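Local coordinates for mandelate racemase/muconate lactonizing enzyme-like protein (Rubrobacter xylanophilus DSM 9941, PDB 3CYJ) that is of unknown function but belongs to the enolase superfamily, whose members join a capping alpha+beta domain to a metal-binding beta/alpha barrel, at residues A[38-41]-A[46-49]; A[60-65]-A[99-104]; A[197-200]-A[206-209]. All coordinates share one frame; numbering follows the deposited sequence.

Overall arrangement
From the N terminus, interaction 1 comes first: residues 38-41 and 46-49 close a tight hairpin with four residues between them. The second strand of that hairpin, 46-53, leads into helix 57-70, where interaction 2 opens; it closes a longer loop, 33 residues between its segments, when helix 97-116 comes back to meet it at Val62 and Ala101. The two contacts touch, since Val39 of the hairpin packs on Ala104 and Val62, and together they tie sheet to helices in the N-terminal domain. Interaction 3 lies in the barrel domain, its nearest atoms about 17 Å from interaction 2, and folds a loop back on its own helix. The three contacts follow in series, none nesting or crossing.

Interaction 1. Residues A[38-41]-A[46-49]; sequences LVEA and RKGL
Glu40 places CG anti to its carbonyl carbon (chi1 -57°) and runs extended beyond it, while Lys47, on the facing strand, bends at chi3 and chi4; the two chains slant across each other, with Glu40 OE1 3.3 Å from Lys47 CD. The carboxylate rests on the methylenes, and the ammonium curls back until Lys47 NZ is 4.0 Å from Glu40 OE2, an attraction short of a salt bridge. A long flexible lysine suits this exposed place. Beside it, Leu38 has CG anti to its backbone N (chi1 178°), which carries CD1 over to Leu49 CG at 3.7 Å; Phe330 touches both leucines. Underneath lies an antiparallel hairpin. Ala41 and Gly48 form the hydrogen-bonded pair, Ala41 N giving to Gly48 O at 2.8 Å and Gly48 N to Ala41 O at 2.7 Å. Glu40 and Leu49 make the adjoining non-hydrogen-bonded pair, so Leu49 N turns outward and is taken by Asp111 OD2 of helix 97-116. Between the true bonds, carbonyls meet CA-H groups, as where Leu49 CA lies 3.3 Å from Val39 O. Alanine and glycine are small enough for the buried face that Ala41 shares with Val39, where Leu11 and helix 97-116 pack. Chemically, backbone bonds fix the register and the leucines add an apolar contact at one end, whereas the glutamate, also close to the like-charged Glu12, probably gains from the nearby lysine some electrostatic relief and a reason to stay ionised.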
ATOM      1  N   LEU A  38      -3.119  24.818  38.810  1.00 40.03           N
ATOM      2  CA  LEU A  38      -4.445  25.412  38.774  1.00 41.26           C
ATOM      3  C   LEU A  38      -4.362  26.808  38.192  1.00 41.81           C
ATOM      4  O   LEU A  38      -3.531  27.611  38.632  1.00 42.67           O
ATOM      5  CB  LEU A  38      -5.084  25.460  40.194  1.00 42.12           C
ATOM      6  CG  LEU A  38      -6.501  26.142  40.199  1.00 42.79           C
ATOM      7  CD1 LEU A  38      -7.649  25.230  39.655  1.00 37.83           C
ATOM      8  CD2 LEU A  38      -6.790  26.669  41.566  1.00 43.06           C
ATOM      9  N   VAL A  39      -5.178  27.082  37.182  1.00 41.67           N
ATOM     10  CA  VAL A  39      -5.238  28.408  36.606  1.00 42.65           C
ATOM     11  C   VAL A  39      -6.579  29.054  36.957  1.00 43.87           C
ATOM     12  O   VAL A  39      -7.655  28.396  36.882  1.00 42.76           O
ATOM     13  CB  VAL A  39      -5.018  28.360  35.050  1.00 43.84           C
ATOM     14  CG1 VAL A  39      -5.150  29.743  34.385  1.00 41.27           C
ATOM     15  CG2 VAL A  39      -3.659  27.710  34.725  1.00 41.97           C
ATOM     16  N   GLU A  40      -6.518  30.317  37.381  1.00 44.97           N
ATOM     17  CA  GLU A  40      -7.754  31.071  37.532  1.00 47.58           C
ATOM     18  C   GLU A  40      -7.745  32.257  36.637  1.00 47.89           C
ATOM     19  O   GLU A  40      -6.774  33.076  36.647  1.00 47.65           O
ATOM     20  CB  GLU A  40      -8.046  31.470  38.977  1.00 47.97           C
ATOM     21  CG  GLU A  40      -8.111  30.250  39.902  1.00 53.30           C
ATOM     22  CD  GLU A  40      -8.658  30.625  41.282  1.00 60.13           C
ATOM     23  OE1 GLU A  40      -8.660  31.847  41.550  1.00 63.60           O
ATOM     24  OE2 GLU A  40      -9.086  29.732  42.077  1.00 58.37           O
ATOM     25  N   ALA A  41      -8.823  32.330  35.848  1.00 47.75           N
ATOM     26  CA  ALA A  41      -9.013  33.425  34.910  1.00 48.45           C
ATOM     27  C   ALA A  41     -10.092  34.371  35.406  1.00 48.75           C
ATOM     28  O   ALA A  41     -11.246  33.957  35.638  1.00 48.62           O
ATOM     29  CB  ALA A  41      -9.360  32.920  33.530  1.00 48.12           C
ATOM     30  N   ARG A  46     -16.444  37.975  36.666  1.00 53.14           N
ATOM     31  CA  ARG A  46     -16.456  36.562  37.059  1.00 53.34           C
ATOM     32  C   ARG A  46     -15.034  35.935  37.135  1.00 53.21           C
ATOM     33  O   ARG A  46     -14.019  36.588  36.818  1.00 53.03           O
ATOM     34  CB  ARG A  46     -17.394  35.755  36.132  1.00 53.36           C
ATOM     35  CG  ARG A  46     -18.831  36.317  36.041  1.00 54.25           C
ATOM     36  CD  ARG A  46     -19.600  35.990  37.321  1.00 58.69           C
ATOM     37  NE  ARG A  46     -21.053  35.831  37.139  1.00 59.26           N
ATOM     38  CZ  ARG A  46     -21.881  35.406  38.103  1.00 57.77           C
ATOM     39  NH1 ARG A  46     -21.410  35.108  39.322  1.00 54.51           N
ATOM     40  NH2 ARG A  46     -23.175  35.254  37.846  1.00 54.44           N
ATOM     41  N   LYS A  47     -14.984  34.669  37.551  1.00 53.25           N
ATOM     42  CA  LYS A  47     -13.734  33.905  37.594  1.00 53.10           C
ATOM     43  C   LYS A  47     -13.831  32.427  37.143  1.00 51.60           C
ATOM     44  O   LYS A  47     -14.608  31.635  37.654  1.00 52.07           O
ATOM     45  CB  LYS A  47     -13.067  34.051  38.946  1.00 53.67           C
ATOM     46  CG  LYS A  47     -12.340  32.813  39.461  1.00 56.77           C
ATOM     47  CD  LYS A  47     -11.546  33.135  40.735  1.00 61.92           C
ATOM     48  CE  LYS A  47     -12.332  32.859  42.046  1.00 67.56           C
ATOM     49  NZ  LYS A  47     -12.747  31.414  42.231  1.00 68.51           N
ATOM     50  N   GLY A  48     -13.051  32.059  36.149  1.00 50.34           N
ATOM     51  CA  GLY A  48     -13.050  30.673  35.698  1.00 49.24           C
ATOM     52  C   GLY A  48     -11.859  29.919  36.272  1.00 48.50           C
ATOM     53  O   GLY A  48     -10.763  30.482  36.538  1.00 48.73           O
ATOM     54  N   LEU A  49     -12.049  28.641  36.484  1.00 47.30           N
ATOM     55  CA  LEU A  49     -10.874  27.856  36.759  1.00 47.33           C
ATOM     56  C   LEU A  49     -10.705  26.611  35.853  1.00 46.35           C
ATOM     57  O   LEU A  49     -11.681  26.025  35.356  1.00 44.30           O
ATOM     58  CB  LEU A  49     -10.730  27.601  38.262  1.00 48.18           C
ATOM     59  CG  LEU A  49     -11.109  26.266  38.857  1.00 51.06           C
ATOM     60  CD1 LEU A  49     -11.831  26.541  40.254  1.00 50.62           C
ATOM     61  CD2 LEU A  49     -11.946  25.540  37.819  1.00 51.97           C
TER

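Interaction 2. Residues A[60-65]-A[99-104]; sequences RFVESK and AMAVSA
Val62 and Ala101 mark the closest approach of two helical backbones, their CA atoms only 5.7 Å apart, and no hydrogen bond joins the segments. Both are helical throughout, although 60-65 widens into a pi-type turn over 62-65. In 99-104 the turn is reinforced: Ala99 O accepts both Ser103 N and Ser103 OG, from opposite faces of its plane, with the hydroxyl at 2.7 Å. Such closeness suits alanine. The methyl of Ala101 points at the other helix and is met by two larger side chains. Val62 has CG1 anti to its backbone N (chi1 174°), which turns CG2 to the Ala101 CB, 3.6 Å away. Phe61 brings CD2 to 3.7 Å from the same Ala101 CB, the methyl standing oblique to the ring, while Lys65 CG covers part of one ring face from within the helix. Branched valine and flat phenylalanine thus both rest against one small methyl group. Val58 and Leu66 of helix 57-70 extend the packing on Ala101, and Ser103 OG accepts Gly275 N from the barrel side. The helix pair lies against the antiparallel sheet of the N-terminal domain: Val62 rests on Val13 of strand 8-26, Ala104 on Thr52 of strand 46-53, and a second subunit borders Phe61 through its Ser57.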
ATOM      1  N   ARG A  60       5.068  27.571  35.830  1.00 40.33           N
ATOM      2  CA  ARG A  60       6.028  28.527  35.268  1.00 40.61           C
ATOM      3  C   ARG A  60       5.845  28.779  33.735  1.00 39.79           C
ATOM      4  O   ARG A  60       5.932  29.942  33.244  1.00 38.79           O
ATOM      5  CB  ARG A  60       7.475  28.053  35.598  1.00 42.26           C
ATOM      6  CG  ARG A  60       8.518  29.138  35.278  1.00 48.89           C
ATOM      7  CD  ARG A  60       8.265  30.408  36.194  1.00 53.73           C
ATOM      8  NE  ARG A  60       8.800  31.634  35.612  1.00 56.59           N
ATOM      9  CZ  ARG A  60      10.053  32.066  35.789  1.00 59.91           C
ATOM     10  NH1 ARG A  60      10.932  31.353  36.525  1.00 59.55           N
ATOM     11  NH2 ARG A  60      10.431  33.220  35.224  1.00 57.86           N
ATOM     12  N   PHE A  61       5.575  27.696  32.975  1.00 38.12           N
ATOM     13  CA  PHE A  61       5.247  27.829  31.553  1.00 37.66           C
ATOM     14  C   PHE A  61       4.025  28.739  31.314  1.00 37.54           C
ATOM     15  O   PHE A  61       4.038  29.588  30.432  1.00 36.85           O
ATOM     16  CB  PHE A  61       4.992  26.438  30.910  1.00 37.43           C
ATOM     17  CG  PHE A  61       5.042  26.448  29.387  1.00 37.64           C
ATOM     18  CD1 PHE A  61       6.180  26.031  28.706  1.00 34.57           C
ATOM     19  CD2 PHE A  61       3.928  26.876  28.631  1.00 38.37           C
ATOM     20  CE1 PHE A  61       6.223  26.049  27.263  1.00 35.09           C
ATOM     21  CE2 PHE A  61       3.955  26.884  27.228  1.00 34.87           C
ATOM     22  CZ  PHE A  61       5.112  26.468  26.543  1.00 34.06           C
ATOM     23  N   VAL A  62       2.951  28.523  32.066  1.00 38.58           N
ATOM     24  CA  VAL A  62       1.767  29.442  32.010  1.00 39.68           C
ATOM     25  C   VAL A  62       2.159  30.896  32.269  1.00 40.24           C
ATOM     26  O   VAL A  62       1.812  31.807  31.489  1.00 40.23           O
ATOM     27  CB  VAL A  62       0.660  29.035  33.024  1.00 39.17           C
ATOM     28  CG1 VAL A  62      -0.492  30.063  33.062  1.00 37.20           C
ATOM     29  CG2 VAL A  62       0.169  27.594  32.732  1.00 38.35           C
ATOM     30  N   GLU A  63       2.907  31.122  33.357  1.00 41.99           N
ATOM     31  CA  GLU A  63       3.301  32.505  33.702  1.00 42.70           C
ATOM     32  C   GLU A  63       4.087  33.110  32.558  1.00 42.06           C
ATOM     33  O   GLU A  63       3.797  34.214  32.109  1.00 41.59           O
ATOM     34  CB  GLU A  63       4.109  32.552  35.001  1.00 41.90           C
ATOM     35  CG  GLU A  63       3.232  32.184  36.160  1.00 48.64           C
ATOM     36  CD  GLU A  63       3.999  31.763  37.431  1.00 56.55           C
ATOM     37  OE1 GLU A  63       5.264  31.766  37.474  1.00 61.06           O
ATOM     38  OE2 GLU A  63       3.306  31.387  38.399  1.00 60.92           O
ATOM     39  N   SER A  64       5.060  32.334  32.062  1.00 41.77           N
ATOM     40  CA  SER A  64       6.062  32.860  31.168  1.00 40.92           C
ATOM     41  C   SER A  64       5.505  33.070  29.779  1.00 41.00           C
ATOM     42  O   SER A  64       5.807  34.079  29.128  1.00 39.65           O
ATOM     43  CB  SER A  64       7.251  31.916  31.152  1.00 41.21           C
ATOM     44  OG  SER A  64       8.078  32.190  30.033  1.00 43.30           O
ATOM     45  N   LYS A  65       4.705  32.117  29.298  1.00 39.96           N
ATOM     46  CA  LYS A  65       4.314  32.156  27.893  1.00 39.73           C
ATOM     47  C   LYS A  65       2.811  32.444  27.684  1.00 39.55           C
ATOM     48  O   LYS A  65       2.443  32.988  26.672  1.00 38.64           O
ATOM     49  CB  LYS A  65       4.661  30.828  27.175  1.00 39.96           C
ATOM     50  CG  LYS A  65       6.139  30.519  27.029  1.00 41.16           C
ATOM     51  CD  LYS A  65       6.911  31.699  26.379  1.00 44.07           C
ATOM     52  CE  LYS A  65       6.582  31.874  24.955  1.00 47.04           C
ATOM     53  NZ  LYS A  65       7.158  33.162  24.388  1.00 51.93           N
ATOM     54  N   ALA A  99       1.689  21.697  26.385  1.00 35.20           N
ATOM     55  CA  ALA A  99       0.329  21.333  26.009  1.00 35.58           C
ATOM     56  C   ALA A  99      -0.531  21.260  27.251  1.00 35.20           C
ATOM     57  O   ALA A  99      -1.722  21.606  27.236  1.00 34.30           O
ATOM     58  CB  ALA A  99       0.314  19.959  25.281  1.00 34.53           C
ATOM     59  N   MET A 100       0.065  20.740  28.318  1.00 35.16           N
ATOM     60  CA  MET A 100      -0.592  20.658  29.618  1.00 35.98           C
ATOM     61  C   MET A 100      -0.965  22.085  30.101  1.00 37.20           C
ATOM     62  O   MET A 100      -2.068  22.307  30.632  1.00 38.18           O
ATOM     63  CB  MET A 100       0.331  19.965  30.618  1.00 34.38           C
ATOM     64  CG  MET A 100       0.328  18.486  30.422  1.00 36.49           C
ATOM     65  SD  MET A 100       1.229  17.462  31.580  1.00 35.24           S
ATOM     66  CE  MET A 100       2.590  17.225  30.539  1.00 34.96           C
ATOM     67  N   ALA A 101      -0.056  23.041  29.864  1.00 37.20           N
ATOM     68  CA  ALA A 101      -0.279  24.430  30.252  1.00 37.28           C
ATOM     69  C   ALA A 101      -1.395  25.059  29.420  1.00 37.59           C
ATOM     70  O   ALA A 101      -2.335  25.676  29.984  1.00 36.78           O
ATOM     71  CB  ALA A 101       1.015  25.256  30.142  1.00 36.26           C
ATOM     72  N   VAL A 102      -1.279  24.962  28.086  1.00 37.26           N
ATOM     73  CA  VAL A 102      -2.379  25.435  27.219  1.00 36.55           C
ATOM     74  C   VAL A 102      -3.745  24.851  27.659  1.00 36.89           C
ATOM     75  O   VAL A 102      -4.750  25.551  27.718  1.00 37.54           O
ATOM     76  CB  VAL A 102      -2.126  25.124  25.720  1.00 36.44           C
ATOM     77  CG1 VAL A 102      -3.383  25.373  24.931  1.00 36.85           C
ATOM     78  CG2 VAL A 102      -0.995  26.018  25.139  1.00 33.55           C
ATOM     79  N   SER A 103      -3.775  23.573  27.993  1.00 36.72           N
ATOM     80  CA  SER A 103      -5.017  22.899  28.371  1.00 37.64           C
ATOM     81  C   SER A 103      -5.651  23.518  29.620  1.00 38.61           C
ATOM     82  O   SER A 103      -6.849  23.821  29.645  1.00 39.19           O
ATOM     83  CB  SER A 103      -4.717  21.415  28.644  1.00 37.98           C
ATOM     84  OG  SER A 103      -4.313  20.786  27.441  1.00 37.89           O
ATOM     85  N   ALA A 104      -4.841  23.673  30.664  1.00 38.91           N
ATOM     86  CA  ALA A 104      -5.290  24.262  31.924  1.00 39.66           C
ATOM     87  C   ALA A 104      -5.844  25.650  31.668  1.00 39.75           C
ATOM     88  O   ALA A 104      -6.905  25.982  32.166  1.00 41.25           O
ATOM     89  CB  ALA A 104      -4.105  24.352  32.920  1.00 38.80           C
TER

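Interaction 3. Residues A[197-200]-A[206-209]; sequences GAYT and YWAG
Tyr199 and Trp207, which account for all the surface buried in this contact, stack their rings in an offset, almost parallel way. The phenol plane and the five-membered ring of the indole differ by 16°, with centroids 4.8 Å apart. Trp207 CD1 stands over one face of the tyrosine, toward the rim, 3.6 Å from Tyr199 CE1; the displacement carries Tyr199 OH over the indole face, 3.8 Å from Trp207 CG. Both residues set CG anti to the carbonyl carbon (chi1 -57° for Tyr199, -75° for Trp207), which lets each ring reach across the gap of 9.0 Å between their CA atoms, a span that suits large aromatics. Tyr206 meets the opposite indole face with its edge, CE2 3.6 Å above the plane of the Trp207 ring and over its centre, so the indole has one tyrosine stacked on one side and one edge-on on the other.

This is a beta-to-alpha turn of the enolase-type barrel: strand 190-194 ends in Asp194, which with Glu221 and Glu222 forms the sodium site, and the loop then enters helix 201-215. The side chain of Tyr199 is about 12 Å from the sodium ion. Thr200 takes the N-cap place, its hydroxyl capping a backbone N of the helix, while Gln203 OE1 accepts Thr200 N in return. The backbone of Gly197 bonds to that of Glu222. Beyond the stack, Phe211 borders both rings from one turn further along the helix, and Pro171 and Pro175 pack on the tryptophan.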
ATOM      1  N   GLY A 197       2.028   0.412  28.404  1.00 37.26           N
ATOM      2  CA  GLY A 197       3.151   0.123  27.502  1.00 37.73           C
ATOM      3  C   GLY A 197       4.165  -0.909  27.981  1.00 37.96           C
ATOM      4  O   GLY A 197       5.302  -0.922  27.517  1.00 37.15           O
ATOM      5  N   ALA A 198       3.749  -1.790  28.885  1.00 37.23           N
ATOM      6  CA  ALA A 198       4.686  -2.709  29.522  1.00 37.63           C
ATOM      7  C   ALA A 198       5.189  -3.871  28.677  1.00 37.80           C
ATOM      8  O   ALA A 198       6.204  -4.482  29.040  1.00 39.72           O
ATOM      9  CB  ALA A 198       4.076  -3.246  30.848  1.00 36.92           C
ATOM     10  N   TYR A 199       4.467  -4.222  27.611  1.00 37.31           N
ATOM     11  CA  TYR A 199       4.756  -5.413  26.811  1.00 36.96           C
ATOM     12  C   TYR A 199       5.464  -5.165  25.469  1.00 37.25           C
ATOM     13  O   TYR A 199       5.298  -4.117  24.853  1.00 38.10           O
ATOM     14  CB  TYR A 199       3.431  -6.127  26.452  1.00 37.41           C
ATOM     15  CG  TYR A 199       2.550  -6.543  27.617  1.00 35.89           C
ATOM     16  CD1 TYR A 199       3.078  -7.164  28.753  1.00 35.96           C
ATOM     17  CD2 TYR A 199       1.160  -6.333  27.557  1.00 36.56           C
ATOM     18  CE1 TYR A 199       2.229  -7.550  29.853  1.00 36.92           C
ATOM     19  CE2 TYR A 199       0.321  -6.753  28.576  1.00 40.70           C
ATOM     20  CZ  TYR A 199       0.847  -7.340  29.732  1.00 39.49           C
ATOM     21  OH  TYR A 199      -0.027  -7.694  30.714  1.00 39.33           O
ATOM     22  N   THR A 200       6.206  -6.156  25.001  1.00 37.45           N
ATOM     23  CA  THR A 200       6.615  -6.252  23.602  1.00 38.88           C
ATOM     24  C   THR A 200       5.417  -6.705  22.817  1.00 38.28           C
ATOM     25  O   THR A 200       4.406  -7.096  23.389  1.00 39.06           O
ATOM     26  CB  THR A 200       7.706  -7.361  23.393  1.00 40.62           C
ATOM     27  OG1 THR A 200       7.156  -8.688  23.702  1.00 43.71           O
ATOM     28  CG2 THR A 200       8.946  -7.079  24.269  1.00 39.34           C
ATOM     29  N   TYR A 206       0.112 -12.447  23.433  1.00 41.08           N
ATOM     30  CA  TYR A 206      -0.130 -13.569  24.369  1.00 40.47           C
ATOM     31  C   TYR A 206      -1.139 -13.168  25.461  1.00 40.72           C
ATOM     32  O   TYR A 206      -2.111 -13.901  25.732  1.00 39.97           O
ATOM     33  CB  TYR A 206       1.174 -14.100  24.990  1.00 40.66           C
ATOM     34  CG  TYR A 206       0.884 -15.044  26.120  1.00 43.01           C
ATOM     35  CD1 TYR A 206       0.621 -16.387  25.866  1.00 46.96           C
ATOM     36  CD2 TYR A 206       0.815 -14.585  27.451  1.00 43.18           C
ATOM     37  CE1 TYR A 206       0.293 -17.247  26.898  1.00 48.21           C
ATOM     38  CE2 TYR A 206       0.495 -15.423  28.467  1.00 44.86           C
ATOM     39  CZ  TYR A 206       0.243 -16.760  28.192  1.00 47.18           C
ATOM     40  OH  TYR A 206      -0.099 -17.615  29.215  1.00 50.03           O
ATOM     41  N   TRP A 207      -0.919 -11.997  26.074  1.00 40.54           N
ATOM     42  CA  TRP A 207      -1.718 -11.581  27.225  1.00 40.22           C
ATOM     43  C   TRP A 207      -3.129 -11.176  26.874  1.00 39.74           C
ATOM     44  O   TRP A 207      -4.007 -11.393  27.668  1.00 39.96           O
ATOM     45  CB  TRP A 207      -1.044 -10.484  28.066  1.00 39.33           C
ATOM     46  CG  TRP A 207       0.065 -11.057  28.883  1.00 39.85           C
ATOM     47  CD1 TRP A 207       1.417 -10.868  28.692  1.00 36.53           C
ATOM     48  CD2 TRP A 207      -0.067 -11.987  29.973  1.00 39.21           C
ATOM     49  NE1 TRP A 207       2.118 -11.608  29.599  1.00 41.17           N
ATOM     50  CE2 TRP A 207       1.232 -12.309  30.401  1.00 41.84           C
ATOM     51  CE3 TRP A 207      -1.158 -12.551  30.641  1.00 39.44           C
ATOM     52  CZ2 TRP A 207       1.479 -13.188  31.498  1.00 39.61           C
ATOM     53  CZ3 TRP A 207      -0.922 -13.396  31.715  1.00 41.70           C
ATOM     54  CH2 TRP A 207       0.397 -13.717  32.126  1.00 40.78           C
ATOM     55  N   ALA A 208      -3.339 -10.556  25.714  1.00 39.69           N
ATOM     56  CA  ALA A 208      -4.687 -10.259  25.292  1.00 40.66           C
ATOM     57  C   ALA A 208      -5.533 -11.572  25.340  1.00 41.04           C
ATOM     58  O   ALA A 208      -6.658 -11.554  25.824  1.00 40.48           O
ATOM     59  CB  ALA A 208      -4.719  -9.637  23.868  1.00 40.40           C
ATOM     60  N   GLY A 209      -4.984 -12.675  24.814  1.00 40.84           N
ATOM     61  CA  GLY A 209      -5.691 -13.955  24.764  1.00 42.30           C
ATOM     62  C   GLY A 209      -5.823 -14.624  26.143  1.00 42.70           C
ATOM     63  O   GLY A 209      -6.927 -15.056  26.526  1.00 43.07           O
TER